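Local coordinates for protein protease inhibitor SGPI-2 (Schistocerca gregaria, PDB 3TVJ) that inhibits serine proteases; the natural form, a small pacifastin-family inhibitor, acts on alpha-chymotrypsin and pancreatic elastase in vitro, at residues K16-R21 against V30-W35. The protein carries 5 engineered substitutions. Sequence-based numbering, arbitrary orientation.
Sequences KCNTCR and VCTKLW. Engineered in segment 30-35: V30 (natural residue Ala), K33 (natural residue Leu), L34 (natural residue Lys), W35 (natural residue Ala).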
loop_
_atom_site.group_PDB
_atom_site.type_symbol
_atom_site.label_atom_id
_atom_site.label_comp_id
_atom_site.label_asym_id
_atom_site.label_seq_id
_atom_site.Cartn_x
_atom_site.Cartn_y
_atom_site.Cartn_z
ATOM N N LYS C 16 -17.597 -13.895 11.691
ATOM C CA LYS C 16 -16.480 -13.716 12.614
ATOM C C LYS C 16 -15.858 -12.344 12.359
ATOM O O LYS C 16 -16.509 -11.325 12.569
ATOM C CB LYS C 16 -15.482 -14.902 12.575
ATOM C CG LYS C 16 -15.789 -16.009 13.642
ATOM C CD LYS C 16 -14.678 -17.106 13.685
ATOM C CE LYS C 16 -15.082 -18.346 14.413
ATOM N NZ LYS C 16 -14.003 -19.170 15.135
ATOM N N CYS C 17 -14.632 -12.304 11.836
ATOM C CA CYS C 17 -13.926 -11.023 11.679
ATOM C C CYS C 17 -14.164 -10.328 10.368
ATOM O O CYS C 17 -13.727 -9.200 10.192
ATOM C CB CYS C 17 -12.427 -11.226 11.827
ATOM S SG CYS C 17 -11.570 -11.975 10.410
ATOM N N ASN C 18 -14.882 -10.990 9.453
ATOM C CA ASN C 18 -15.162 -10.434 8.158
ATOM C C ASN C 18 -16.570 -9.832 8.077
ATOM O O ASN C 18 -17.471 -10.193 8.859
ATOM C CB ASN C 18 -14.997 -11.494 7.063
ATOM C CG ASN C 18 -13.537 -11.692 6.657
ATOM O OD1 ASN C 18 -12.847 -10.700 6.280
ATOM N ND2 ASN C 18 -13.000 -12.938 6.874
ATOM N N THR C 19 -16.693 -8.865 7.180
ATOM C CA THR C 19 -17.958 -8.238 6.847
ATOM C C THR C 19 -18.445 -8.809 5.544
ATOM O O THR C 19 -17.709 -8.909 4.559
ATOM C CB THR C 19 -17.823 -6.716 6.778
ATOM O OG1 THR C 19 -17.277 -6.263 8.064
ATOM C CG2 THR C 19 -19.197 -6.086 6.521
ATOM N N CYS C 20 -19.692 -9.146 5.523
ATOM C CA CYS C 20 -20.334 -9.806 4.376
ATOM C C CYS C 20 -21.640 -9.129 4.053
ATOM O O CYS C 20 -22.303 -8.575 4.937
ATOM C CB CYS C 20 -20.638 -11.300 4.653
ATOM S SG CYS C 20 -19.232 -12.318 5.215
ATOM N N ARG C 21 -22.109 -9.296 2.807
ATOM C CA ARG C 21 -23.435 -8.930 2.394
ATOM C C ARG C 21 -24.103 -10.227 1.976
ATOM O O ARG C 21 -23.530 -11.050 1.237
ATOM C CB ARG C 21 -23.439 -8.012 1.178
ATOM C CG ARG C 21 -22.962 -6.624 1.442
ATOM C CD ARG C 21 -23.518 -5.580 0.375
ATOM N NE ARG C 21 -24.992 -5.458 0.441
ATOM C CZ ARG C 21 -25.811 -5.249 -0.613
ATOM N NH1 ARG C 21 -25.353 -5.049 -1.858
ATOM N NH2 ARG C 21 -27.120 -5.207 -0.425
ATOM N N VAL C 30 -21.028 -12.480 -0.021
ATOM C CA VAL C 30 -19.817 -11.937 -0.468
ATOM C C VAL C 30 -19.190 -11.255 0.724
ATOM O O VAL C 30 -19.939 -10.684 1.526
ATOM C CB VAL C 30 -20.042 -10.950 -1.695
ATOM C CG1 VAL C 30 -20.592 -11.735 -2.934
ATOM C CG2 VAL C 30 -20.924 -9.776 -1.322
ATOM N N CYS C 31 -17.888 -11.351 0.882
ATOM C CA CYS C 31 -17.247 -10.970 2.147
ATOM C C CYS C 31 -15.902 -10.336 1.867
ATOM O O CYS C 31 -15.272 -10.610 0.861
ATOM C CB CYS C 31 -17.020 -12.168 3.079
ATOM S SG CYS C 31 -18.495 -13.149 3.491
ATOM N N THR C 32 -15.460 -9.599 2.867
ATOM C CA THR C 32 -14.103 -9.142 2.960
ATOM C C THR C 32 -13.068 -10.285 3.127
ATOM O O THR C 32 -13.465 -11.429 3.302
ATOM C CB THR C 32 -13.936 -8.112 4.051
ATOM O OG1 THR C 32 -14.340 -8.677 5.316
ATOM C CG2 THR C 32 -14.746 -6.842 3.778
ATOM N N LYS C 33 -11.772 -9.990 2.934
ATOM C CA LYS C 33 -10.696 -10.998 2.793
ATOM C C LYS C 33 -9.659 -10.912 3.941
ATOM O O LYS C 33 -8.493 -11.148 3.697
ATOM C CB LYS C 33 -10.060 -10.842 1.397
ATOM C CG LYS C 33 -11.020 -11.335 0.277
ATOM C CD LYS C 33 -10.532 -11.127 -1.118
ATOM C CE LYS C 33 -11.451 -11.663 -2.202
ATOM N NZ LYS C 33 -10.856 -11.508 -3.603
ATOM N N LEU C 34 -10.169 -10.814 5.180
ATOM C CA LEU C 34 -9.331 -11.015 6.331
ATOM C C LEU C 34 -9.266 -12.508 6.659
ATOM O O LEU C 34 -10.206 -13.273 6.484
ATOM C CB LEU C 34 -9.911 -10.241 7.570
ATOM C CG LEU C 34 -10.103 -8.742 7.391
ATOM C CD1 LEU C 34 -10.954 -8.242 8.634
ATOM C CD2 LEU C 34 -8.754 -8.068 7.292
ATOM N N TRP C 35 -8.125 -12.916 7.202
ATOM C CA TRP C 35 -7.955 -14.242 7.794
ATOM C C TRP C 35 -8.178 -14.075 9.304
ATOM O O TRP C 35 -7.388 -13.397 9.981
ATOM C CB TRP C 35 -6.637 -14.911 7.494
ATOM C CG TRP C 35 -6.423 -16.238 8.110
ATOM C CD1 TRP C 35 -6.187 -16.491 9.458
ATOM C CD2 TRP C 35 -6.447 -17.527 7.466
ATOM N NE1 TRP C 35 -6.027 -17.823 9.656
ATOM C CE2 TRP C 35 -6.223 -18.486 8.468
ATOM C CE3 TRP C 35 -6.598 -17.944 6.171
ATOM C CZ2 TRP C 35 -6.163 -19.863 8.176
ATOM C CZ3 TRP C 35 -6.515 -19.304 5.859
ATOM C CH2 TRP C 35 -6.292 -20.260 6.863
#
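Strands 18-21 and 30-32 run antiparallel: R21 and the engineered V30 form a hydrogen-bonded pair, with R21 N to V30 O at 2.9 Å, and C20 faces C31 as a non-hydrogen-bonded pair. A disulfide cross-links that pair, C20 SG to C31 SG 2.1 Å. Beyond it, T32 N still reaches T19 O, but the return bond from T19 N ends on T32 OG1 (3.0 Å). T32 OG1, set between its own backbone N and carbonyl carbon (chi1 59°), donates to N18 OD1 at 2.7 Å, tilted 22° from the carbonyl plane. The same N18 OD1 takes L34 N on a lone pair, in plane, at 2.9 Å, while N18 ND2 gives a nearly straight bond to L34 O (2.8 Å, 177° at the hydrogen). Three bonds thus fix the buried amide's rotation. With an alanine here the T32 hydroxyl would lose its acceptor and L34 N and O their amide partners, probably leaving the chain at 33-35 freer to move. Alongside, C17 SG, disulfide-bonded to C36, packs on CB of the engineered L34 at 3.7 Å. Strand 30-32 and engineered W35 also pair with a strand of another protein's chain. With the reactive bond at K33-L34, both residues substituted here, the arrangement is that of a pacifastin inhibitor: a disulfide-linked hairpin in which, consistent with these bonds, the buried asparagine and threonine hold the protease-binding loop to the sheet.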